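Local coordinates for protein Fe(2+) transporter FeoB (Methanocaldococcus jannaschii, PDB 2WJI) that probably takes part in GTP-driven transport of ferrous iron across the cell membrane, its N-terminal G domain, the part described here, binding and releasing guanine nucleotides, at residues V86-A91 with L112-K117. Numbering follows the deposited sequence.
Sequences VNIVDA and LLALNK. With GNP (phosphoaminophosphonic acid-guanylate ester), chain C.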
loop_
_atom_site.group_PDB
_atom_site.type_symbol
_atom_site.label_atom_id
_atom_site.label_comp_id
_atom_site.label_asym_id
_atom_site.label_seq_id
_atom_site.Cartn_x
_atom_site.Cartn_y
_atom_site.Cartn_z
ATOM N N VAL A 86 1.434 -3.117 -2.828
ATOM C CA VAL A 86 1.147 -2.804 -1.440
ATOM C C VAL A 86 -0.208 -2.099 -1.388
ATOM O O VAL A 86 -0.332 -0.922 -1.743
ATOM C CB VAL A 86 2.250 -1.925 -0.793
ATOM C CG1 VAL A 86 1.882 -1.576 0.629
ATOM C CG2 VAL A 86 3.597 -2.638 -0.808
ATOM N N ASN A 87 -1.232 -2.833 -0.969
ATOM C CA ASN A 87 -2.582 -2.292 -0.931
ATOM C C ASN A 87 -2.786 -1.588 0.406
ATOM O O ASN A 87 -2.867 -2.230 1.468
ATOM C CB ASN A 87 -3.608 -3.408 -1.162
ATOM C CG ASN A 87 -5.050 -2.915 -1.143
ATOM O OD1 ASN A 87 -5.347 -1.737 -1.391
ATOM N ND2 ASN A 87 -5.964 -3.835 -0.853
ATOM N N ILE A 88 -2.827 -0.260 0.352
ATOM C CA ILE A 88 -2.986 0.539 1.564
ATOM C C ILE A 88 -4.463 0.718 1.844
ATOM O O ILE A 88 -5.221 1.155 0.973
ATOM C CB ILE A 88 -2.298 1.905 1.436
ATOM C CG1 ILE A 88 -0.789 1.697 1.248
ATOM C CG2 ILE A 88 -2.594 2.766 2.669
ATOM C CD1 ILE A 88 -0.068 2.871 0.628
ATOM N N VAL A 89 -4.870 0.355 3.053
ATOM C CA VAL A 89 -6.268 0.407 3.446
ATOM C C VAL A 89 -6.450 1.198 4.744
ATOM O O VAL A 89 -5.571 1.205 5.611
ATOM C CB VAL A 89 -6.849 -1.017 3.603
ATOM C CG1 VAL A 89 -6.549 -1.852 2.359
ATOM C CG2 VAL A 89 -6.292 -1.688 4.830
ATOM N N ASP A 90 -7.589 1.876 4.860
ATOM C CA ASP A 90 -7.905 2.670 6.043
ATOM C C ASP A 90 -8.550 1.762 7.077
ATOM O O ASP A 90 -9.601 1.176 6.821
ATOM C CB ASP A 90 -8.845 3.820 5.659
ATOM C CG ASP A 90 -9.178 4.750 6.833
ATOM O OD1 ASP A 90 -8.853 4.428 8.000
ATOM O OD2 ASP A 90 -9.784 5.816 6.576
ATOM N N ALA A 91 -7.912 1.633 8.240
ATOM C CA ALA A 91 -8.423 0.775 9.309
ATOM C C ALA A 91 -9.822 1.179 9.760
ATOM O O ALA A 91 -10.553 0.355 10.305
ATOM C CB ALA A 91 -7.480 0.773 10.495
ATOM N N LEU A 112 0.183 -7.364 -0.639
ATOM C CA LEU A 112 0.505 -7.150 0.766
ATOM C C LEU A 112 -0.343 -5.991 1.263
ATOM O O LEU A 112 -0.428 -4.944 0.614
ATOM C CB LEU A 112 1.979 -6.806 0.942
ATOM C CG LEU A 112 2.365 -6.342 2.348
ATOM C CD1 LEU A 112 2.008 -7.410 3.358
ATOM C CD2 LEU A 112 3.856 -6.014 2.429
ATOM N N LEU A 113 -0.965 -6.176 2.419
ATOM C CA LEU A 113 -1.919 -5.205 2.931
ATOM C C LEU A 113 -1.286 -4.329 4.010
ATOM O O LEU A 113 -0.816 -4.828 5.030
ATOM C CB LEU A 113 -3.135 -5.938 3.493
ATOM C CG LEU A 113 -4.503 -5.397 3.088
ATOM C CD1 LEU A 113 -4.526 -5.175 1.594
ATOM C CD2 LEU A 113 -5.602 -6.363 3.503
ATOM N N ALA A 114 -1.258 -3.024 3.766
ATOM C CA ALA A 114 -0.823 -2.058 4.760
ATOM C C ALA A 114 -2.056 -1.386 5.355
ATOM O O ALA A 114 -2.759 -0.633 4.679
ATOM C CB ALA A 114 0.117 -1.034 4.137
ATOM N N LEU A 115 -2.297 -1.672 6.630
ATOM C CA LEU A 115 -3.500 -1.252 7.334
ATOM C C LEU A 115 -3.189 0.011 8.123
ATOM O O LEU A 115 -2.653 -0.043 9.240
ATOM C CB LEU A 115 -3.954 -2.384 8.254
ATOM C CG LEU A 115 -5.246 -2.252 9.053
ATOM C CD1 LEU A 115 -6.460 -2.211 8.140
ATOM C CD2 LEU A 115 -5.342 -3.416 10.019
ATOM N N ASN A 116 -3.502 1.145 7.510
ATOM C CA ASN A 116 -3.120 2.452 8.008
ATOM C C ASN A 116 -4.157 3.085 8.938
ATOM O O ASN A 116 -5.284 2.603 9.064
ATOM C CB ASN A 116 -2.833 3.381 6.826
ATOM C CG ASN A 116 -1.965 4.561 7.212
ATOM O OD1 ASN A 116 -1.155 4.468 8.130
ATOM N ND2 ASN A 116 -2.118 5.675 6.501
ATOM N N LYS A 117 -3.750 4.169 9.594
ATOM C CA LYS A 117 -4.609 4.929 10.490
ATOM C C LYS A 117 -5.043 4.112 11.706
ATOM O O LYS A 117 -6.159 4.267 12.199
ATOM C CB LYS A 117 -5.822 5.491 9.734
ATOM C CG LYS A 117 -5.436 6.310 8.503
ATOM C CD LYS A 117 -6.632 7.091 7.944
ATOM C CE LYS A 117 -6.192 7.984 6.793
ATOM N NZ LYS A 117 -7.265 8.924 6.352
HETATM P PG GNP C . -4.958 10.821 -2.357
HETATM O O1G GNP C . -3.667 10.794 -3.111
HETATM O O2G GNP C . -5.908 9.702 -2.743
HETATM O O3G GNP C . -5.476 12.205 -2.666
HETATM N N3B GNP C . -4.695 10.737 -0.777
HETATM P PB GNP C . -3.588 9.867 -0.012
HETATM O O1B GNP C . -3.967 8.442 -0.055
HETATM O O2B GNP C . -2.278 10.192 -0.576
HETATM O O3A GNP C . -3.580 10.288 1.468
HETATM P PA GNP C . -2.555 11.201 2.183
HETATM O O1A GNP C . -1.356 10.399 2.538
HETATM O O2A GNP C . -2.312 12.455 1.434
HETATM O "O5'" GNP C . -3.247 11.584 3.534
HETATM C "C5'" GNP C . -4.661 11.723 3.586
HETATM C "C4'" GNP C . -5.076 12.219 4.959
HETATM O "O4'" GNP C . -5.032 11.139 5.929
HETATM C "C3'" GNP C . -4.203 13.335 5.524
HETATM O "O3'" GNP C . -5.006 14.209 6.308
HETATM C "C2'" GNP C . -3.246 12.575 6.417
HETATM O "O2'" GNP C . -2.763 13.374 7.475
HETATM C "C1'" GNP C . -4.174 11.510 6.980
HETATM N N9 GNP C . -3.429 10.358 7.458
HETATM C C8 GNP C . -2.439 9.679 6.785
HETATM N N7 GNP C . -1.940 8.694 7.480
HETATM C C5 GNP C . -2.630 8.732 8.691
HETATM C C6 GNP C . -2.522 7.911 9.841
HETATM O O6 GNP C . -1.759 6.950 10.030
HETATM N N1 GNP C . -3.410 8.295 10.850
HETATM C C2 GNP C . -4.295 9.346 10.758
HETATM N N2 GNP C . -5.073 9.567 11.834
HETATM N N3 GNP C . -4.408 10.119 9.683
HETATM C C4 GNP C . -3.548 9.758 8.694
HETATM O O HOH W 1 -9.651 8.572 7.157
#
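The guanine-binding NKxD motif of the FeoB G domain starts where strand 111-116 ends, and there Lys117 meets Asp90 from the neighbouring parallel strand. Behind that tip, five backbone hydrogen bonds zip 86-91 to 112-116: Val89 donates N to Ala114 O (2.8 Å, 170° at the hydrogen) and accepts Asn116 N on its own O, while Ala91 N closes the ladder on Asn116 O, just past the strand end.

On one face Ala114 CB touches both Val86 CG1 and Ile88 CG1, and Ile88 and Asn116 of this face pack on Ile19 of helix 16-24. On the other, Val89 straddles two leucines: CG1 reaches Leu113 CD1, and CG2, flanked by both N and C of its own backbone (CG1 chi1 -51°), is pressed against Leu115 CD1 at 3.4 Å, a close carbon contact. Helix 94-106 packs over this face, completing the right-handed beta-alpha-beta crossover of a P-loop GTPase.

At the nucleotide end, its outer torsions all near 180°, the Lys117 chain lies stretched along the guanine face, with CG 3.6 Å from GNP C6, and crosses Asp90 so that CD lies 3.5 Å from Asp90 OD1. Its NZ hydrogen-bonds GNP O4' (3.2 Å) and Asn13 O of the P-loop; Asp90 OD2 stays 4.0 Å from Lys117 NZ, beyond a salt bridge, while Asp90 OD1 accepts Thr92 N. With an alanine here, one guanine face is likely to lose the aliphatic chain lying on it, and GNP O4' and Asn13 O their ammonium donor. Asn116 ND2 lies 3.2 Å from GNP N7 and hydrogen-bonds Val14 O, its OD1 accepting Ala146 N, which ties three nucleotide-binding loops together.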